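Local coordinates for metallo-beta-lactamase family protein (PDB 2ZO4) that binds two zinc ions in a metallo-beta-lactamase fold and probably acts as a hydrolase, its substrate not being established, at residues L24-V36 against E154-L166. Numbering follows the deposited sequence.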
loop_
_atom_site.group_PDB
_atom_site.type_symbol
_atom_site.label_atom_id
_atom_site.label_comp_id
_atom_site.label_asym_id
_atom_site.label_seq_id
_atom_site.Cartn_x
_atom_site.Cartn_y
_atom_site.Cartn_z
ATOM N N LEU A 24 -7.100 -8.283 6.473
ATOM C CA LEU A 24 -8.341 -7.869 5.833
ATOM C C LEU A 24 -9.364 -7.563 6.916
ATOM O O LEU A 24 -9.235 -8.034 8.053
ATOM C CB LEU A 24 -8.874 -8.969 4.914
ATOM C CG LEU A 24 -7.915 -9.729 3.991
ATOM C CD1 LEU A 24 -8.714 -10.646 3.080
ATOM C CD2 LEU A 24 -7.042 -8.782 3.173
ATOM N N TYR A 25 -10.374 -6.773 6.568
ATOM C CA TYR A 25 -11.409 -6.390 7.524
ATOM C C TYR A 25 -12.802 -6.624 6.953
ATOM O O TYR A 25 -13.150 -6.088 5.898
ATOM C CB TYR A 25 -11.192 -4.943 8.005
ATOM C CG TYR A 25 -9.862 -4.798 8.712
ATOM C CD1 TYR A 25 -9.739 -5.094 10.067
ATOM C CD2 TYR A 25 -8.714 -4.422 8.011
ATOM C CE1 TYR A 25 -8.513 -5.000 10.716
ATOM C CE2 TYR A 25 -7.481 -4.327 8.653
ATOM C CZ TYR A 25 -7.394 -4.619 10.008
ATOM O OH TYR A 25 -6.182 -4.528 10.652
ATOM N N LEU A 26 -13.574 -7.451 7.653
ATOM C CA LEU A 26 -14.923 -7.830 7.245
ATOM C C LEU A 26 -15.944 -6.982 8.003
ATOM O O LEU A 26 -15.909 -6.900 9.235
ATOM C CB LEU A 26 -15.149 -9.327 7.527
ATOM C CG LEU A 26 -16.362 -10.130 7.025
ATOM C CD1 LEU A 26 -17.691 -9.682 7.625
ATOM C CD2 LEU A 26 -16.439 -10.149 5.502
ATOM N N LEU A 27 -16.835 -6.341 7.254
ATOM C CA LEU A 27 -17.920 -5.561 7.839
ATOM C C LEU A 27 -19.245 -6.233 7.525
ATOM O O LEU A 27 -19.546 -6.503 6.368
ATOM C CB LEU A 27 -17.917 -4.119 7.320
ATOM C CG LEU A 27 -16.875 -3.126 7.849
ATOM C CD1 LEU A 27 -15.493 -3.397 7.283
ATOM C CD2 LEU A 27 -17.294 -1.706 7.519
ATOM N N GLN A 28 -20.021 -6.522 8.564
ATOM C CA GLN A 28 -21.350 -7.107 8.399
ATOM C C GLN A 28 -22.369 -6.306 9.211
ATOM O O GLN A 28 -22.106 -5.936 10.351
ATOM C CB GLN A 28 -21.340 -8.577 8.836
ATOM C CG GLN A 28 -22.645 -9.338 8.590
ATOM C CD GLN A 28 -22.587 -10.775 9.088
ATOM O OE1 GLN A 28 -21.868 -11.090 10.036
ATOM N NE2 GLN A 28 -23.344 -11.652 8.446
ATOM N N GLY A 29 -23.524 -6.038 8.615
ATOM C CA GLY A 29 -24.583 -5.291 9.283
ATOM C C GLY A 29 -25.579 -4.726 8.292
ATOM O O GLY A 29 -25.262 -4.553 7.112
ATOM N N ALA A 30 -26.786 -4.442 8.781
ATOM C CA ALA A 30 -27.881 -3.905 7.967
ATOM C C ALA A 30 -28.133 -4.725 6.696
ATOM O O ALA A 30 -28.530 -4.183 5.665
ATOM C CB ALA A 30 -27.635 -2.420 7.631
ATOM N N GLY A 31 -27.897 -6.031 6.784
ATOM C CA GLY A 31 -28.113 -6.943 5.665
ATOM C C GLY A 31 -27.001 -6.942 4.630
ATOM O O GLY A 31 -27.094 -7.641 3.616
ATOM N N GLU A 32 -25.948 -6.165 4.892
ATOM C CA GLU A 32 -24.820 -6.015 3.970
ATOM C C GLU A 32 -23.564 -6.690 4.497
ATOM O O GLU A 32 -23.350 -6.759 5.710
ATOM C CB GLU A 32 -24.511 -4.532 3.730
ATOM C CG GLU A 32 -25.515 -3.790 2.857
ATOM C CD GLU A 32 -25.255 -2.291 2.809
ATOM O OE1 GLU A 32 -24.121 -1.860 3.126
ATOM O OE2 GLU A 32 -26.186 -1.536 2.453
ATOM N N VAL A 33 -22.737 -7.176 3.572
ATOM C CA VAL A 33 -21.410 -7.694 3.885
ATOM C C VAL A 33 -20.376 -7.028 2.966
ATOM O O VAL A 33 -20.558 -6.971 1.743
ATOM C CB VAL A 33 -21.321 -9.242 3.732
ATOM C CG1 VAL A 33 -19.921 -9.737 4.072
ATOM C CG2 VAL A 33 -22.352 -9.951 4.616
ATOM N N ALA A 34 -19.297 -6.534 3.564
ATOM C CA ALA A 34 -18.227 -5.877 2.820
ATOM C C ALA A 34 -16.858 -6.340 3.289
ATOM O O ALA A 34 -16.675 -6.668 4.458
ATOM C CB ALA A 34 -18.336 -4.373 2.957
ATOM N N LEU A 35 -15.907 -6.366 2.362
ATOM C CA LEU A 35 -14.509 -6.616 2.692
ATOM C C LEU A 35 -13.637 -5.398 2.414
ATOM O O LEU A 35 -13.741 -4.779 1.349
ATOM C CB LEU A 35 -13.960 -7.807 1.907
ATOM C CG LEU A 35 -13.847 -9.183 2.571
ATOM C CD1 LEU A 35 -13.329 -10.179 1.552
ATOM C CD2 LEU A 35 -12.936 -9.163 3.792
ATOM N N VAL A 36 -12.795 -5.057 3.387
ATOM C CA VAL A 36 -11.717 -4.106 3.180
ATOM C C VAL A 36 -10.474 -4.933 2.838
ATOM O O VAL A 36 -9.950 -5.658 3.692
ATOM C CB VAL A 36 -11.477 -3.207 4.422
ATOM C CG1 VAL A 36 -10.297 -2.274 4.200
ATOM C CG2 VAL A 36 -12.733 -2.406 4.755
ATOM N N GLU A 154 -14.930 11.624 0.757
ATOM C CA GLU A 154 -16.263 11.079 0.512
ATOM C C GLU A 154 -16.697 10.161 1.655
ATOM O O GLU A 154 -15.866 9.601 2.374
ATOM C CB GLU A 154 -16.374 10.405 -0.861
ATOM C CG GLU A 154 -15.973 8.951 -0.944
ATOM C CD GLU A 154 -16.562 8.272 -2.176
ATOM O OE1 GLU A 154 -15.823 8.070 -3.155
ATOM O OE2 GLU A 154 -17.772 7.967 -2.180
ATOM N N ALA A 155 -18.009 10.049 1.826
ATOM C CA ALA A 155 -18.589 9.289 2.915
ATOM C C ALA A 155 -19.348 8.095 2.360
ATOM O O ALA A 155 -20.205 8.242 1.483
ATOM C CB ALA A 155 -19.508 10.171 3.736
ATOM N N LEU A 156 -19.018 6.916 2.876
ATOM C CA LEU A 156 -19.654 5.680 2.448
ATOM C C LEU A 156 -20.469 5.067 3.580
ATOM O O LEU A 156 -20.000 4.971 4.718
ATOM C CB LEU A 156 -18.604 4.674 1.959
ATOM C CG LEU A 156 -17.636 5.069 0.834
ATOM C CD1 LEU A 156 -16.428 4.143 0.839
ATOM C CD2 LEU A 156 -18.306 5.055 -0.530
ATOM N N GLU A 157 -21.692 4.662 3.263
ATOM C CA GLU A 157 -22.509 3.894 4.191
ATOM C C GLU A 157 -22.344 2.431 3.832
ATOM O O GLU A 157 -22.826 1.976 2.791
ATOM C CB GLU A 157 -23.979 4.308 4.119
ATOM C CG GLU A 157 -24.329 5.473 5.017
ATOM C CD GLU A 157 -23.909 6.796 4.431
ATOM O OE1 GLU A 157 -24.690 7.378 3.652
ATOM O OE2 GLU A 157 -22.797 7.260 4.755
ATOM N N VAL A 158 -21.638 1.709 4.693
ATOM C CA VAL A 158 -21.255 0.330 4.421
ATOM C C VAL A 158 -21.573 -0.535 5.629
ATOM O O VAL A 158 -20.999 -0.339 6.702
ATOM C CB VAL A 158 -19.735 0.199 4.117
ATOM C CG1 VAL A 158 -19.388 -1.240 3.793
ATOM C CG2 VAL A 158 -19.309 1.115 2.976
ATOM N N ALA A 159 -22.492 -1.483 5.442
ATOM C CA ALA A 159 -22.844 -2.475 6.467
ATOM C C ALA A 159 -23.218 -1.847 7.812
ATOM O O ALA A 159 -22.791 -2.312 8.869
ATOM C CB ALA A 159 -21.712 -3.499 6.633
ATOM N N GLY A 160 -24.007 -0.776 7.764
ATOM C CA GLY A 160 -24.467 -0.105 8.982
ATOM C C GLY A 160 -23.472 0.881 9.565
ATOM O O GLY A 160 -23.791 1.610 10.507
ATOM N N LYS A 161 -22.265 0.906 9.007
ATOM C CA LYS A 161 -21.237 1.847 9.443
ATOM C C LYS A 161 -21.010 2.970 8.429
ATOM O O LYS A 161 -21.363 2.844 7.254
ATOM C CB LYS A 161 -19.935 1.106 9.773
ATOM C CG LYS A 161 -20.003 0.365 11.109
ATOM C CD LYS A 161 -18.923 -0.686 11.244
ATOM C CE LYS A 161 -18.974 -1.356 12.618
ATOM N NZ LYS A 161 -20.243 -2.105 12.855
ATOM N N ARG A 162 -20.446 4.076 8.906
ATOM C CA ARG A 162 -20.135 5.215 8.053
ATOM C C ARG A 162 -18.627 5.428 8.003
ATOM O O ARG A 162 -17.989 5.697 9.024
ATOM C CB ARG A 162 -20.858 6.472 8.535
ATOM C CG ARG A 162 -20.879 7.592 7.499
ATOM C CD ARG A 162 -21.964 8.620 7.798
ATOM N NE ARG A 162 -21.741 9.844 7.030
ATOM C CZ ARG A 162 -22.431 10.212 5.953
ATOM N NH1 ARG A 162 -23.427 9.465 5.502
ATOM N NH2 ARG A 162 -22.127 11.346 5.333
ATOM N N LEU A 163 -18.074 5.296 6.803
ATOM C CA LEU A 163 -16.632 5.309 6.589
ATOM C C LEU A 163 -16.212 6.540 5.798
ATOM O O LEU A 163 -16.763 6.811 4.733
ATOM C CB LEU A 163 -16.207 4.047 5.828
ATOM C CG LEU A 163 -16.139 2.709 6.571
ATOM C CD1 LEU A 163 -17.512 2.193 6.984
ATOM C CD2 LEU A 163 -15.437 1.686 5.704
ATOM N N ARG A 164 -15.233 7.274 6.315
ATOM C CA ARG A 164 -14.684 8.422 5.607
ATOM C C ARG A 164 -13.459 7.992 4.812
ATOM O O ARG A 164 -12.526 7.406 5.369
ATOM C CB ARG A 164 -14.311 9.539 6.588
ATOM C CG ARG A 164 -13.817 10.832 5.927
ATOM C CD ARG A 164 -14.958 11.627 5.287
ATOM N NE ARG A 164 -15.910 12.097 6.295
ATOM C CZ ARG A 164 -17.068 12.699 6.032
ATOM N NH1 ARG A 164 -17.448 12.922 4.778
ATOM N NH2 ARG A 164 -17.853 13.077 7.034
ATOM N N VAL A 165 -13.466 8.285 3.516
ATOM C CA VAL A 165 -12.329 7.980 2.649
ATOM C C VAL A 165 -11.223 9.022 2.824
ATOM O O VAL A 165 -11.430 10.219 2.590
ATOM C CB VAL A 165 -12.751 7.865 1.160
ATOM C CG1 VAL A 165 -11.542 7.524 0.265
ATOM C CG2 VAL A 165 -13.829 6.807 1.000
ATOM N N LEU A 166 -10.050 8.559 3.250
ATOM C CA LEU A 166 -8.900 9.439 3.429
ATOM C C LEU A 166 -7.805 9.073 2.448
ATOM O O LEU A 166 -7.131 8.059 2.615
ATOM C CB LEU A 166 -8.356 9.364 4.858
ATOM C CG LEU A 166 -9.300 9.495 6.054
ATOM C CD1 LEU A 166 -8.505 9.265 7.322
ATOM C CD2 LEU A 166 -10.000 10.859 6.089
HETATM O O HOH W 1 -20.778 -3.406 10.431
HETATM O O HOH W 2 -25.836 1.540 2.189
#
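Leu27 and Leu163 meet tip to tip, CD2 of Leu27 lying 3.9 Å from CD1 of Leu163, one of the apolar pairs between the two hairpins. A chi1 of -76°, with CG anti to the carbonyl carbon, carries CD2 of Leu27 there. CB of Leu27 also packs on CB of Ala159. Packing is tightest where CB of Ala34 lies 3.4 Å from CG1 of Val158.

One direct hydrogen bond spans the hairpins: N of Ala159 donates to OE1 of Glu32 over 2.9 Å. It is nearly straight (166° at the hydrogen), yet its donor stands 38° above the carboxylate plane. OE2 of Glu32 accepts from a water that also donates to the backbone O of Glu157. Weaker, reciprocal CA-H...O contacts join CA of Ala159 to O of Gly29 (3.3 Å) and CA of Gly29 to O of Ala159 (3.5 Å), where the backbones come closest. A second water sits between Gln28 O (2.9 Å) and Ala159 O (2.8 Å) and accepts from Lys161 NZ, which also bonds Pro6 O.

Type I' turns, Gly29-Glu32 and Val158-Lys161, close the hairpins, which belong to the two facing sheets of the metallo-beta-lactamase sandwich, away from the zinc site. Strand 8-14 flanks Leu27 through Leu8; Leu163 packs against Phe178 and Leu180 of strand 176-180 and Leu67 of strand 65-68.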